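Local coordinates for protein PKS (Streptomyces albus, PDB 4OQJ) that probably acts as a ketosynthase in oxazolomycin biosynthesis, condensing acyl chains with extender units carried on acyl carrier proteins, at residues Ala78-Leu82 with Val255-Gly259; Asn190-Ser196 with Asp373-Met378; Gly284-Asn288 with Ala307-Ala312. All coordinates share one frame; numbering follows the deposited sequence. Where two conformers were deposited one is given.

All three contacts are largely buried in the ketosynthase fold, but they join different elements. Contact 1 sets two extended segments side by side, with polar backbone groups held by one asparagine and a water. Contact 2, almost wholly buried beside the probable active-site cysteine, brings together the starts of helices 195-209 and 376-390 around a serine and another water; it touches contact 1 where Gly259 O meets Ala375 CB, 3.7 Å away. Contact 3, which includes partly exposed helix residues, packs strand 280-289 of the large mixed sheet on helix 302-316, mainly through small apolar groups. Its centre is about 16 Å from that of contact 2, and both reach the second subunit, which contact 1 does not.

Contact 1: Ala78-Leu82 with Val255-Gly259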
loop_
_atom_site.group_PDB
_atom_site.type_symbol
_atom_site.label_atom_id
_atom_site.label_comp_id
_atom_site.label_asym_id
_atom_site.label_seq_id
_atom_site.Cartn_x
_atom_site.Cartn_y
_atom_site.Cartn_z
ATOM N N ALA A 78 -19.719 8.328 27.539
ATOM C CA ALA A 78 -19.225 6.969 27.422
ATOM C C ALA A 78 -18.258 6.873 26.260
ATOM O O ALA A 78 -18.243 7.735 25.389
ATOM C CB ALA A 78 -20.384 5.995 27.236
ATOM N N GLY A 79 -17.441 5.831 26.261
ATOM C CA GLY A 79 -16.461 5.642 25.219
ATOM C C GLY A 79 -15.912 4.233 25.245
ATOM O O GLY A 79 -16.129 3.490 26.202
ATOM N N GLN A 80 -15.224 3.869 24.170
ATOM C CA GLN A 80 -14.584 2.570 24.036
ATOM C C GLN A 80 -13.103 2.809 24.098
ATOM O O GLN A 80 -12.485 3.098 23.064
ATOM C CB GLN A 80 -14.972 1.911 22.712
ATOM C CG GLN A 80 -16.408 1.416 22.673
ATOM C CD GLN A 80 -16.578 0.073 23.356
ATOM O OE1 GLN A 80 -15.703 -0.376 24.096
ATOM N NE2 GLN A 80 -17.710 -0.584 23.097
ATOM N N VAL A 81 -12.534 2.721 25.301
ATOM C CA VAL A 81 -11.153 3.143 25.516
ATOM C C VAL A 81 -10.158 1.991 25.539
ATOM O O VAL A 81 -10.466 0.870 25.960
ATOM C CB VAL A 81 -11.006 3.942 26.835
ATOM C CG1 VAL A 81 -12.087 5.013 26.930
ATOM C CG2 VAL A 81 -11.056 3.036 28.041
ATOM N N LEU A 82 -8.954 2.289 25.070
ATOM C CA LEU A 82 -7.834 1.375 25.179
ATOM C C LEU A 82 -7.004 1.732 26.418
ATOM O O LEU A 82 -6.350 2.772 26.452
ATOM C CB LEU A 82 -6.969 1.427 23.926
ATOM C CG LEU A 82 -5.737 0.518 23.975
ATOM C CD1 LEU A 82 -6.159 -0.941 24.094
ATOM C CD2 LEU A 82 -4.879 0.749 22.733
ATOM N N VAL A 255 -20.057 3.738 18.139
ATOM C CA VAL A 255 -19.175 4.531 18.993
ATOM C C VAL A 255 -17.771 4.335 18.474
ATOM O O VAL A 255 -17.364 3.212 18.204
ATOM C CB VAL A 255 -19.210 4.095 20.467
ATOM C CG1 VAL A 255 -18.421 5.072 21.334
ATOM C CG2 VAL A 255 -20.596 4.024 20.937
ATOM N N ILE A 256 -17.020 5.389 18.332
ATOM C CA ILE A 256 -15.662 5.284 17.917
ATOM C C ILE A 256 -14.870 4.588 18.991
ATOM O O ILE A 256 -15.075 4.844 20.125
ATOM C CB ILE A 256 -15.074 6.638 17.543
ATOM C CG1 ILE A 256 -14.072 6.433 16.436
ATOM C CG2 ILE A 256 -14.555 7.399 18.741
ATOM C CD1 ILE A 256 -14.781 5.939 15.219
ATOM N N GLY A 257 -14.015 3.686 18.624
ATOM C CA GLY A 257 -13.203 3.000 19.611
ATOM C C GLY A 257 -11.723 3.138 19.368
ATOM O O GLY A 257 -11.272 3.677 18.341
ATOM N N ASN A 258 -10.957 2.609 20.310
ATOM C CA ASN A 258 -9.512 2.708 20.262
ATOM C C ASN A 258 -8.901 1.337 20.364
ATOM O O ASN A 258 -9.321 0.535 21.194
ATOM C CB ASN A 258 -9.026 3.621 21.390
ATOM C CG ASN A 258 -9.613 5.013 21.285
ATOM O OD1 ASN A 258 -9.007 5.918 20.723
ATOM N ND2 ASN A 258 -10.800 5.184 21.806
ATOM N N GLY A 259 -7.924 1.047 19.514
ATOM C CA GLY A 259 -7.290 -0.249 19.579
ATOM C C GLY A 259 -6.286 -0.512 18.492
ATOM O O GLY A 259 -6.054 0.328 17.615
HETATM O O HOH W 1 -14.766 6.033 22.416
#
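Just beyond Gly79, on strand 75-79 of the small antiparallel sheet, Gln80 meets Gly257 and Asn258 in the loop that leads into strand 259-267 of the large central sheet. The two segments run almost parallel here, 5° apart end to end. Gln80 O is the main polar anchor. Asn258 ND2 donates to it over 3.0 Å in a nearly straight bond (169° at the hydrogen), with the oxygen lying in the plane of the asparagine amide and the donor tilted out of the carbonyl plane. The backbone N of Asn258 adds a weak bond to the same oxygen. Asn258 CG lies anti to its carbonyl carbon (chi1 -59°), beside the backbone N, and this lets one residue present both donors to one acceptor. The other end of the amide, OD1, takes a hydrogen bond from Gln223 N, which fixes how the group is turned.

In this thiolase-like fold the loop leads into an inner strand of the central sheet, and further bonds pin it: Gly257 and Val255 pair through their backbones with His371. Gly257 has no side chain, so Gln80 CB can settle 3.7 Å from its CA. Beyond CB the glutamine bends away and spends its amide on Thr51 and the carbonyl of Asn368. Water 1 bridges the two backbones, accepting from Gln80 N at 2.8 Å and donating to Ile256 O.

Farther along, Leu82 closes the contact with hydrocarbon. Its CB packs 3.7 Å from Asn258 O, a buried carbonyl with no hydrogen-bond partner in the model, while CD2 lies 4.1 Å from Gly259 CA. At the other end Val255 CG1 comes within 4.4 Å of Gly79 CA.

Contact 2: Asn190-Ser196 with Asp373-Met378; sequences NTACSTS and DTAAGM
Ser196 CB reaches straight into the first turn of helix 376-390, lying 3.5 Å from Gly377 CA, an approach so close that the bare glycine backbone suits the spot. From CB, the hydroxyl is set anti to the serine's own carbonyl carbon (chi1 -73°), beside its backbone N, which aims it at the carbonyl of Thr374. Ser196 OG donates to Thr374 O over 2.9 Å, in the carbonyl plane and on a lone pair, with a C=O...donor angle of 135°. The same OG has Met378 N 3.1 Å away and the selenomethionine CG of Met378 alongside, and the methyl CE folds back toward Ser196 CB at 3.7 Å.

Water 2 ties the two helix starts together. It donates to Cys193 O and to Thr374 O (2.8 Å) and accepts from Ser196 N and Gly377 N (2.9 Å), four bonds that satisfy buried backbone groups of both segments.

The sequence TACSTS is the ketosynthase signature around the nucleophilic cysteine of relatives, so Cys193, before helix 195-209, probably carries the acyl chain here; a glycerol lies about 3 Å from its side chain, and His371 packs against it. Thr195 braces this bend: its OG1 donates to Ala192 O at 2.7 Å and accepts from Thr191 N. Thr195 CB and CG2 come against Thr374 CG2, though Thr374 has two conformers, leaving that packing doubtful. Asp170 of the second subunit accepts from Ala192 N and Asn190 ND2, and Asn190 carries the sheet on into that subunit.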
loop_
_atom_site.group_PDB
_atom_site.type_symbol
_atom_site.label_atom_id
_atom_site.label_comp_id
_atom_site.label_asym_id
_atom_site.label_seq_id
_atom_site.Cartn_x
_atom_site.Cartn_y
_atom_site.Cartn_z
ATOM N N ASN A 190 -3.112 3.167 3.924
ATOM C CA ASN A 190 -4.218 3.856 4.567
ATOM C C ASN A 190 -5.415 4.012 3.621
ATOM O O ASN A 190 -5.267 4.565 2.537
ATOM C CB ASN A 190 -3.751 5.231 5.038
ATOM C CG ASN A 190 -2.936 5.162 6.302
ATOM O OD1 ASN A 190 -1.700 5.176 6.271
ATOM N ND2 ASN A 190 -3.626 5.068 7.433
ATOM N N THR A 191 -6.581 3.524 4.052
ATOM C CA THR A 191 -7.831 3.686 3.313
ATOM C C THR A 191 -8.971 3.927 4.297
ATOM O O THR A 191 -10.083 3.439 4.113
ATOM C CB THR A 191 -8.144 2.435 2.448
ATOM O OG1 THR A 191 -8.278 1.286 3.292
ATOM C CG2 THR A 191 -7.016 2.178 1.443
ATOM N N ALA A 192 -8.681 4.672 5.349
ATOM C CA ALA A 192 -9.659 4.936 6.406
ATOM C C ALA A 192 -10.199 3.629 7.028
ATOM O O ALA A 192 -9.413 2.760 7.384
ATOM C CB ALA A 192 -10.801 5.819 5.862
ATOM N N CYS A 193 -11.514 3.494 7.184
ATOM C CA CYS A 193 -12.102 2.395 7.969
ATOM C C CYS A 193 -11.776 1.002 7.450
ATOM O O CYS A 193 -11.895 0.027 8.190
ATOM C CB CYS A 193 -13.641 2.521 8.029
ATOM S SG CYS A 193 -14.259 4.174 7.915
ATOM N N SER A 194 -11.370 0.896 6.190
ATOM C CA SER A 194 -11.021 -0.405 5.611
ATOM C C SER A 194 -9.531 -0.722 5.631
ATOM O O SER A 194 -9.112 -1.799 5.170
ATOM C CB SER A 194 -11.537 -0.479 4.174
ATOM O OG SER A 194 -11.039 0.597 3.405
ATOM N N THR A 195 -8.732 0.192 6.182
ATOM C CA THR A 195 -7.276 0.041 6.218
ATOM C C THR A 195 -6.792 -1.356 6.603
ATOM O O THR A 195 -5.895 -1.897 5.966
ATOM C CB THR A 195 -6.647 1.055 7.212
ATOM O OG1 THR A 195 -6.828 2.388 6.708
ATOM C CG2 THR A 195 -5.168 0.780 7.423
ATOM N N SER A 196 -7.377 -1.943 7.647
ATOM C CA SER A 196 -6.912 -3.236 8.136
ATOM C C SER A 196 -6.924 -4.327 7.100
ATOM O O SER A 196 -5.952 -5.075 6.977
ATOM C CB SER A 196 -7.772 -3.717 9.324
ATOM O OG SER A 196 -7.494 -2.986 10.496
ATOM N N ASP A 373 -12.252 2.196 13.677
ATOM C CA ASP A 373 -11.756 3.092 12.637
ATOM C C ASP A 373 -10.685 2.376 11.785
ATOM O O ASP A 373 -10.982 1.347 11.191
ATOM C CB ASP A 373 -11.222 4.365 13.287
ATOM C CG ASP A 373 -11.030 5.493 12.302
ATOM O OD1 ASP A 373 -12.045 6.083 11.887
ATOM O OD2 ASP A 373 -9.864 5.790 11.959
ATOM N N THR A 374 -9.452 2.876 11.739
ATOM C CA THR A 374 -8.391 2.230 10.965
ATOM C C THR A 374 -8.216 0.757 11.336
ATOM O O THR A 374 -7.886 -0.083 10.484
ATOM C CB THR A 374 -7.053 2.980 11.185
ATOM O OG1 THR A 374 -7.301 4.391 11.221
ATOM C CG2 THR A 374 -6.052 2.668 10.089
ATOM N N ALA A 375 -8.445 0.449 12.609
ATOM C CA ALA A 375 -8.267 -0.908 13.132
ATOM C C ALA A 375 -9.533 -1.756 13.139
ATOM O O ALA A 375 -9.544 -2.850 13.707
ATOM C CB ALA A 375 -7.716 -0.834 14.549
ATOM N N ALA A 376 -10.612 -1.258 12.550
ATOM C CA ALA A 376 -11.898 -1.957 12.650
ATOM C C ALA A 376 -11.811 -3.339 12.029
ATOM O O ALA A 376 -12.345 -4.301 12.565
ATOM C CB ALA A 376 -13.002 -1.150 11.986
ATOM N N GLY A 377 -11.124 -3.427 10.894
ATOM C CA GLY A 377 -10.973 -4.683 10.199
ATOM C C GLY A 377 -10.157 -5.695 10.976
ATOM O O GLY A 377 -10.357 -6.904 10.806
HETATM N N MSE A 378 -9.226 -5.229 11.808
HETATM C CA MSE A 378 -8.460 -6.154 12.661
HETATM C C MSE A 378 -9.373 -6.763 13.719
HETATM O O MSE A 378 -9.324 -7.957 13.984
HETATM C CB MSE A 378 -7.283 -5.448 13.361
HETATM C CG MSE A 378 -5.992 -5.323 12.544
HETATM SE SE MSE A 378 -5.254 -7.055 12.004
HETATM C CE MSE A 378 -5.748 -6.711 10.249
HETATM O O HOH W 2 -10.002 -1.377 9.138
#

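Contact 3: Gly284-Asn288 with Ala307-Ala312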
loop_
_atom_site.group_PDB
_atom_site.type_symbol
_atom_site.label_atom_id
_atom_site.label_comp_id
_atom_site.label_asym_id
_atom_site.label_seq_id
_atom_site.Cartn_x
_atom_site.Cartn_y
_atom_site.Cartn_z
ATOM N N GLY A 284 -8.771 -16.169 0.227
ATOM C CA GLY A 284 -8.795 -15.135 -0.786
ATOM C C GLY A 284 -9.188 -13.785 -0.215
ATOM O O GLY A 284 -9.760 -13.690 0.880
ATOM N N THR A 285 -8.856 -12.737 -0.959
ATOM C CA THR A 285 -9.144 -11.365 -0.555
ATOM C C THR A 285 -9.457 -10.550 -1.792
ATOM O O THR A 285 -9.008 -10.890 -2.881
ATOM C CB THR A 285 -7.958 -10.704 0.174
ATOM O OG1 THR A 285 -6.875 -10.511 -0.751
ATOM C CG2 THR A 285 -7.468 -11.552 1.351
ATOM N N ALA A 286 -10.210 -9.470 -1.622
ATOM C CA ALA A 286 -10.494 -8.567 -2.723
ATOM C C ALA A 286 -10.624 -7.154 -2.191
ATOM O O ALA A 286 -11.051 -6.945 -1.054
ATOM C CB ALA A 286 -11.756 -8.992 -3.463
ATOM N N VAL A 287 -10.208 -6.197 -3.015
ATOM C CA VAL A 287 -10.324 -4.786 -2.713
ATOM C C VAL A 287 -10.807 -4.073 -3.964
ATOM O O VAL A 287 -10.328 -4.363 -5.060
ATOM C CB VAL A 287 -8.976 -4.178 -2.254
ATOM C CG1 VAL A 287 -9.102 -2.655 -2.044
ATOM C CG2 VAL A 287 -8.481 -4.865 -1.009
ATOM N N ASN A 288 -11.757 -3.152 -3.807
ATOM C CA ASN A 288 -12.179 -2.313 -4.901
ATOM C C ASN A 288 -12.512 -0.917 -4.370
ATOM O O ASN A 288 -12.302 -0.627 -3.184
ATOM C CB ASN A 288 -13.366 -2.952 -5.651
ATOM C CG ASN A 288 -14.667 -2.915 -4.862
ATOM O OD1 ASN A 288 -14.762 -2.258 -3.839
ATOM N ND2 ASN A 288 -15.691 -3.616 -5.359
ATOM N N ALA A 307 -19.911 -6.284 -5.192
ATOM C CA ALA A 307 -18.829 -6.703 -6.084
ATOM C C ALA A 307 -17.619 -7.222 -5.318
ATOM O O ALA A 307 -17.024 -8.228 -5.697
ATOM C CB ALA A 307 -18.404 -5.559 -6.982
ATOM N N VAL A 308 -17.230 -6.557 -4.240
ATOM C CA VAL A 308 -15.996 -6.990 -3.595
ATOM C C VAL A 308 -16.226 -8.340 -2.888
ATOM O O VAL A 308 -15.325 -9.181 -2.837
ATOM C CB VAL A 308 -15.457 -5.927 -2.618
ATOM C CG1 VAL A 308 -16.182 -5.983 -1.272
ATOM C CG2 VAL A 308 -13.978 -6.120 -2.427
ATOM N N VAL A 309 -17.440 -8.582 -2.402
ATOM C CA VAL A 309 -17.735 -9.865 -1.757
ATOM C C VAL A 309 -17.687 -11.001 -2.782
ATOM O O VAL A 309 -17.047 -12.041 -2.567
ATOM C CB VAL A 309 -19.105 -9.826 -1.059
ATOM C CG1 VAL A 309 -19.542 -11.224 -0.572
ATOM C CG2 VAL A 309 -19.044 -8.862 0.101
ATOM N N ALA A 310 -18.348 -10.793 -3.913
ATOM C CA ALA A 310 -18.338 -11.781 -4.980
ATOM C C ALA A 310 -16.910 -12.029 -5.461
ATOM O O ALA A 310 -16.514 -13.171 -5.672
ATOM C CB ALA A 310 -19.234 -11.317 -6.140
ATOM N N GLU A 311 -16.135 -10.961 -5.616
ATOM C CA GLU A 311 -14.767 -11.049 -6.130
ATOM C C GLU A 311 -13.892 -11.859 -5.190
ATOM O O GLU A 311 -13.073 -12.666 -5.615
ATOM C CB GLU A 311 -14.153 -9.650 -6.325
ATOM C CG GLU A 311 -12.778 -9.676 -6.995
ATOM C CD GLU A 311 -12.124 -8.298 -7.146
ATOM O OE1 GLU A 311 -12.811 -7.263 -7.042
ATOM O OE2 GLU A 311 -10.905 -8.256 -7.382
ATOM N N ALA A 312 -14.067 -11.645 -3.895
ATOM C CA ALA A 312 -13.286 -12.399 -2.903
ATOM C C ALA A 312 -13.622 -13.894 -2.951
ATOM O O ALA A 312 -12.725 -14.742 -2.912
ATOM C CB ALA A 312 -13.536 -11.848 -1.509
HETATM O O HOH W 3 -9.256 -7.554 -5.697
#
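Ala286, on segment 284-288 of strand 280-289, points its methyl into segment 307-312 of helix 302-316, one of the helices that flank the large mixed sheet in this thiolase-like fold. The axes of the two segments pass at 6.9 Å and run nearly antiparallel (151°). Three side chains surround the methyl. Ala312 meets it methyl to methyl, CB to CB 3.9 Å. Val308 CG2, anti to its backbone N, swings toward the strand and lies 3.8 Å from Ala286 CB and 3.3 Å from Ala286 O. Glu311 passes alongside, its extended chain laying CB, CG (3.7 Å) and CD along Ala286 CB. Alanine suits both positions, since a small side chain lets the helix come in close.

Two residues on, Asn288 and Val308 cross at a slant, with the amide nitrogen ND2 of Asn288 3.6 Å from Val308 CB. The amide has its bonds outside the pair: OD1 accepts from Asn442 ND2 on the neighbouring strand, and ND2 donates to Gly304 O earlier in the helix.

The Glu311 carboxylate stays beside the methyl; in the conformer given, OE1 forms a salt bridge with Arg131 of the second subunit, though a second conformer leaves this doubtful. Val287 N donates to water 3 at 3.2 Å. Close apolar packing thus joins helix to sheet, and the asparagine can lie against a valine because its amide is already satisfied by Asn442 and Gly304.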